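Local coordinates for protein RNA methyltransferase, TrmH family (Porphyromonas gingivalis, PDB 2I6D) that probably binds RNA and transfers methyl groups to it, as expected of a TrmH-family member of the knotted SPOUT methyltransferases, at residues L203-E208 / I244-L249; P99-L104 / A170-Q175. All blocks are in the same frame, centred on the assembly; numbering follows the deposited sequence.

Contact 1: L203-E208 / I244-L249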
loop_
_atom_site.group_PDB
_atom_site.type_symbol
_atom_site.label_atom_id
_atom_site.label_comp_id
_atom_site.label_asym_id
_atom_site.label_seq_id
_atom_site.Cartn_x
_atom_site.Cartn_y
_atom_site.Cartn_z
ATOM N N LEU A 203 0.196 -13.584 -6.264
ATOM C CA LEU A 203 1.022 -14.152 -5.210
ATOM C C LEU A 203 0.429 -13.741 -3.875
ATOM O O LEU A 203 0.366 -12.550 -3.525
ATOM C CB LEU A 203 2.485 -13.646 -5.312
ATOM C CG LEU A 203 3.419 -13.964 -4.133
ATOM C CD1 LEU A 203 3.475 -15.491 -3.910
ATOM C CD2 LEU A 203 4.840 -13.424 -4.447
ATOM N N VAL A 204 0.010 -14.741 -3.130
ATOM C CA VAL A 204 -0.679 -14.510 -1.867
ATOM C C VAL A 204 0.312 -14.590 -0.713
ATOM O O VAL A 204 1.067 -15.579 -0.589
ATOM C CB VAL A 204 -1.811 -15.554 -1.624
ATOM C CG1 VAL A 204 -2.539 -15.266 -0.273
ATOM C CG2 VAL A 204 -2.864 -15.576 -2.836
ATOM N N LEU A 205 0.274 -13.580 0.153
ATOM C CA LEU A 205 1.137 -13.521 1.336
ATOM C C LEU A 205 0.257 -13.373 2.581
ATOM O O LEU A 205 -0.612 -12.499 2.617
ATOM C CB LEU A 205 2.085 -12.331 1.217
ATOM C CG LEU A 205 2.995 -12.593 -0.013
ATOM C CD1 LEU A 205 3.268 -11.349 -0.803
ATOM C CD2 LEU A 205 4.270 -13.287 0.473
ATOM N N GLY A 206 0.468 -14.217 3.590
ATOM C CA GLY A 206 -0.271 -14.085 4.860
ATOM C C GLY A 206 0.595 -13.538 5.986
ATOM O O GLY A 206 1.794 -13.407 5.830
ATOM N N SER A 207 0.021 -13.271 7.156
ATOM C CA SER A 207 0.874 -12.859 8.274
ATOM C C SER A 207 1.728 -14.018 8.745
ATOM O O SER A 207 1.283 -15.154 8.704
ATOM C CB SER A 207 0.063 -12.367 9.438
ATOM O OG SER A 207 -0.597 -13.457 10.046
ATOM N N GLU A 208 2.948 -13.716 9.198
ATOM C CA GLU A 208 3.820 -14.693 9.857
ATOM C C GLU A 208 3.159 -15.309 11.105
ATOM O O GLU A 208 3.410 -16.475 11.420
ATOM C CB GLU A 208 5.175 -14.053 10.180
ATOM C CG GLU A 208 5.906 -14.632 11.358
ATOM C CD GLU A 208 7.148 -13.837 11.724
ATOM O OE1 GLU A 208 7.167 -12.590 11.556
ATOM O OE2 GLU A 208 8.107 -14.478 12.194
ATOM N N ILE A 244 9.867 -9.624 4.585
ATOM C CA ILE A 244 11.110 -10.291 4.182
ATOM C C ILE A 244 10.811 -11.344 3.113
ATOM O O ILE A 244 11.478 -11.392 2.060
ATOM C CB ILE A 244 11.838 -10.919 5.412
ATOM C CG1 ILE A 244 12.334 -9.818 6.368
ATOM C CG2 ILE A 244 12.965 -11.898 4.993
ATOM C CD1 ILE A 244 13.508 -8.943 5.774
ATOM N N ALA A 245 9.803 -12.184 3.364
ATOM C CA ALA A 245 9.425 -13.213 2.421
ATOM C C ALA A 245 8.995 -12.570 1.100
ATOM O O ALA A 245 9.367 -13.040 0.024
ATOM C CB ALA A 245 8.275 -14.092 2.999
ATOM N N THR A 246 8.246 -11.473 1.186
ATOM C CA THR A 246 7.801 -10.779 -0.030
ATOM C C THR A 246 8.985 -10.302 -0.888
ATOM O O THR A 246 8.969 -10.429 -2.111
ATOM C CB THR A 246 6.901 -9.573 0.352
ATOM O OG1 THR A 246 5.762 -10.045 1.071
ATOM C CG2 THR A 246 6.441 -8.794 -0.885
ATOM N N ALA A 247 9.990 -9.735 -0.232
ATOM C CA ALA A 247 11.186 -9.222 -0.906
ATOM C C ALA A 247 11.941 -10.366 -1.598
ATOM O O ALA A 247 12.380 -10.231 -2.738
ATOM C CB ALA A 247 12.111 -8.520 0.104
ATOM N N ILE A 248 12.088 -11.484 -0.897
ATOM C CA ILE A 248 12.765 -12.644 -1.457
ATOM C C ILE A 248 12.014 -13.126 -2.702
ATOM O O ILE A 248 12.635 -13.334 -3.782
ATOM C CB ILE A 248 12.932 -13.769 -0.413
ATOM C CG1 ILE A 248 13.989 -13.335 0.617
ATOM C CG2 ILE A 248 13.431 -15.063 -1.092
ATOM C CD1 ILE A 248 13.863 -14.084 1.955
ATOM N N LEU A 249 10.698 -13.263 -2.573
ATOM C CA LEU A 249 9.859 -13.764 -3.689
ATOM C C LEU A 249 9.897 -12.817 -4.897
ATOM O O LEU A 249 10.151 -13.272 -6.024
ATOM C CB LEU A 249 8.411 -14.034 -3.245
ATOM C CG LEU A 249 8.276 -15.298 -2.381
ATOM C CD1 LEU A 249 7.126 -15.179 -1.337
ATOM C CD2 LEU A 249 8.091 -16.518 -3.261
#
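Leu-205 reaches from the strand to the hydroxyl side of Thr-246 on helix 244-249. Its CB leaves the backbone facing the helix, 4.3 Å from Thr-246 OG1, and from there each atom comes closer. CG, set anti to the carbonyl carbon (chi1 -64°), lies 3.9 Å from the same oxygen. Both branches of the fork face that hydroxyl oxygen: CD1 rests against OG1 at 3.4 Å and also touches Thr-246 CG2, while CD2 lies 3.6 Å from OG1. CD2 is shared with the next turn, meeting Leu-249 CD1 at 3.9 Å as the two leucine side chains run past each other in opposite senses. Thr-246 OG1, with two methyls against it, is hydrogen-bonded to the main-chain carbonyl of Val-242, a turn earlier in the helix; packing alone links it to the leucine. Two residues back along the strand, Leu-203 points the same way, and its CD2 meets Leu-249 CB at 3.8 Å. The strand and helix segments run nearly antiparallel, at 159°, with axes 9.8 Å apart at closest approach. Val-204 faces the other side of the sheet, where Ile-212 and Ile-220 touch it. Strands 104-109 and 179-182 flank strand 201-206, and Ala-182 adds to the apolar layer by touching both Leu-205 and Leu-249. This is the helix-on-sheet packing of an alpha/beta domain with a parallel sheet. Here it joins two parts of the SpoU methylase region, strand 201-206 and the C-terminal helix 242-255, which in relatives belong to the knotted, cofactor-binding part of the SPOUT fold.

Contact 2: P99-L104 / A170-Q175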
loop_
_atom_site.group_PDB
_atom_site.type_symbol
_atom_site.label_atom_id
_atom_site.label_comp_id
_atom_site.label_asym_id
_atom_site.label_seq_id
_atom_site.Cartn_x
_atom_site.Cartn_y
_atom_site.Cartn_z
ATOM N N PRO A 99 -10.512 -5.277 -8.526
ATOM C CA PRO A 99 -9.118 -5.731 -8.568
ATOM C C PRO A 99 -8.705 -6.068 -10.000
ATOM O O PRO A 99 -9.486 -6.663 -10.750
ATOM C CB PRO A 99 -9.139 -7.008 -7.726
ATOM C CG PRO A 99 -10.547 -7.462 -7.734
ATOM C CD PRO A 99 -11.371 -6.206 -7.771
ATOM N N VAL A 100 -7.476 -5.701 -10.345
ATOM C CA VAL A 100 -6.939 -5.860 -11.669
ATOM C C VAL A 100 -5.650 -6.686 -11.520
ATOM O O VAL A 100 -4.886 -6.487 -10.551
ATOM C CB VAL A 100 -6.660 -4.445 -12.298
ATOM C CG1 VAL A 100 -5.683 -4.519 -13.467
ATOM C CG2 VAL A 100 -7.981 -3.762 -12.713
ATOM N N VAL A 101 -5.439 -7.640 -12.429
ATOM C CA VAL A 101 -4.142 -8.353 -12.517
ATOM C C VAL A 101 -3.378 -7.808 -13.717
ATOM O O VAL A 101 -3.825 -7.957 -14.844
ATOM C CB VAL A 101 -4.279 -9.908 -12.675
ATOM C CG1 VAL A 101 -2.877 -10.592 -12.660
ATOM C CG2 VAL A 101 -5.145 -10.523 -11.581
ATOM N N GLU A 102 -2.223 -7.169 -13.492
ATOM C CA GLU A 102 -1.376 -6.754 -14.619
ATOM C C GLU A 102 0.023 -7.131 -14.173
ATOM O O GLU A 102 0.586 -6.481 -13.308
ATOM C CB GLU A 102 -1.474 -5.244 -14.919
ATOM C CG GLU A 102 -2.847 -4.832 -15.487
ATOM C CD GLU A 102 -3.082 -3.319 -15.631
ATOM O OE1 GLU A 102 -3.783 -2.957 -16.613
ATOM O OE2 GLU A 102 -2.612 -2.513 -14.775
ATOM N N GLY A 103 0.545 -8.221 -14.727
ATOM C CA GLY A 103 1.776 -8.809 -14.236
ATOM C C GLY A 103 1.627 -9.418 -12.848
ATOM O O GLY A 103 0.504 -9.659 -12.353
ATOM N N LEU A 104 2.766 -9.665 -12.207
ATOM C CA LEU A 104 2.767 -10.215 -10.879
ATOM C C LEU A 104 2.026 -9.251 -9.946
ATOM O O LEU A 104 2.349 -8.043 -9.877
ATOM C CB LEU A 104 4.214 -10.403 -10.405
ATOM C CG LEU A 104 4.370 -10.785 -8.939
ATOM C CD1 LEU A 104 3.615 -12.149 -8.675
ATOM C CD2 LEU A 104 5.884 -10.876 -8.620
ATOM N N ALA A 170 -10.993 -17.142 -6.616
ATOM C CA ALA A 170 -11.685 -18.201 -7.347
ATOM C C ALA A 170 -11.946 -17.741 -8.775
ATOM O O ALA A 170 -11.715 -18.477 -9.726
ATOM C CB ALA A 170 -12.958 -18.570 -6.666
ATOM N N TYR A 171 -12.364 -16.493 -8.917
ATOM C CA TYR A 171 -12.715 -15.944 -10.218
ATOM C C TYR A 171 -11.489 -15.880 -11.157
ATOM O O TYR A 171 -11.535 -16.365 -12.302
ATOM C CB TYR A 171 -13.350 -14.569 -10.027
ATOM C CG TYR A 171 -13.615 -13.805 -11.296
ATOM C CD1 TYR A 171 -14.612 -14.227 -12.193
ATOM C CD2 TYR A 171 -12.900 -12.654 -11.591
ATOM C CE1 TYR A 171 -14.869 -13.526 -13.352
ATOM C CE2 TYR A 171 -13.159 -11.932 -12.761
ATOM C CZ TYR A 171 -14.131 -12.377 -13.623
ATOM O OH TYR A 171 -14.374 -11.659 -14.767
ATOM N N PHE A 172 -10.410 -15.276 -10.679
ATOM C CA PHE A 172 -9.182 -15.172 -11.488
ATOM C C PHE A 172 -8.553 -16.527 -11.743
ATOM O O PHE A 172 -8.079 -16.800 -12.862
ATOM C CB PHE A 172 -8.203 -14.178 -10.881
ATOM C CG PHE A 172 -8.597 -12.770 -11.127
ATOM C CD1 PHE A 172 -8.562 -12.252 -12.416
ATOM C CD2 PHE A 172 -9.085 -11.982 -10.106
ATOM C CE1 PHE A 172 -8.946 -10.920 -12.663
ATOM C CE2 PHE A 172 -9.468 -10.655 -10.339
ATOM C CZ PHE A 172 -9.396 -10.123 -11.613
ATOM N N ARG A 173 -8.630 -17.402 -10.738
ATOM C CA ARG A 173 -8.133 -18.772 -10.869
ATOM C C ARG A 173 -8.866 -19.541 -11.986
ATOM O O ARG A 173 -8.247 -20.253 -12.792
ATOM C CB ARG A 173 -8.227 -19.534 -9.524
ATOM C CG ARG A 173 -7.711 -20.965 -9.605
ATOM C CD ARG A 173 -7.972 -21.818 -8.352
ATOM N NE ARG A 173 -9.337 -21.715 -7.827
ATOM C CZ ARG A 173 -10.388 -22.412 -8.250
ATOM N NH1 ARG A 173 -10.274 -23.299 -9.237
ATOM N NH2 ARG A 173 -11.577 -22.219 -7.680
ATOM N N ARG A 174 -10.189 -19.388 -12.048
ATOM C CA ARG A 174 -10.975 -20.074 -13.066
ATOM C C ARG A 174 -10.754 -19.484 -14.472
ATOM O O ARG A 174 -11.050 -20.127 -15.477
ATOM C CB ARG A 174 -12.458 -20.126 -12.667
ATOM C CG ARG A 174 -12.756 -21.334 -11.673
ATOM C CD ARG A 174 -14.091 -21.181 -10.920
ATOM N NE ARG A 174 -15.284 -21.277 -11.785
ATOM C CZ ARG A 174 -15.958 -22.409 -12.047
ATOM N NH1 ARG A 174 -17.038 -22.375 -12.836
ATOM N NH2 ARG A 174 -15.498 -23.591 -11.490
ATOM N N GLN A 175 -10.200 -18.272 -14.545
ATOM C CA GLN A 175 -9.764 -17.712 -15.848
ATOM C C GLN A 175 -8.390 -18.204 -16.320
ATOM O O GLN A 175 -7.981 -17.915 -17.451
ATOM C CB GLN A 175 -9.794 -16.198 -15.829
ATOM C CG GLN A 175 -11.034 -15.725 -15.173
ATOM C CD GLN A 175 -11.437 -14.375 -15.597
ATOM O OE1 GLN A 175 -12.176 -14.195 -16.589
ATOM N NE2 GLN A 175 -11.001 -13.394 -14.834
#
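Phe-172 projects from helix 165-174 toward the chain at Pro-99 to Val-101, and it supplies about half of the buried surface. Val-101 presses on one face: its CG2 sits 4.0 Å from the ring centroid and only 14° off the normal, a CH-pi contact shifted somewhat toward CD1, which is 3.9 Å away. With CG1 anti to the backbone N (chi1 -176°), it is the CG2 branch that is left to meet the ring. On the opposite face Tyr-171 CD2 stands over the ring centre, so the phenyl group is held between a methyl and the rim of its helix neighbour. Pro-99 meets the far end of the ring in two ways. Its carbonyl O approaches the edge near the ring plane, 3.6 Å from Phe-172 CZ, and its CG makes a looser apolar contact with CE2 at 4.3 Å. Trp-133 completes the cluster: it touches Pro-99, Val-101 and Phe-172, and its indole NE1 bonds to the carbonyl O of Val-100, while Ile-202 is touched by both Val-101 and Phe-172. The contact is a small aromatic-aliphatic cluster near the surface, packing the connection from the four-stranded to the seven-stranded sheet against a helix of the alpha/beta SPOUT fold.

How the contacts relate
From the N terminus, the chain completes its four-stranded sheet with strand 87-92 and crosses to the seven-stranded parallel sheet through 99-104. Contact 2 closes a loop from there to 170-175, enclosing strands 104-109, 131-134 and 158-161. The chain then runs through strand 179-182 to strand 201-206, where contact 1 opens, closing later on the C-terminal helix 242-255. The two loops are in series, neither nested nor crossing, with centres about 18 Å apart. They still meet in space: Leu-104 CD1 packs 3.9 Å from Leu-203 CB, on neighbouring strands, so the end of the incoming connection packs against the strand that also carries contact 1's helix packing.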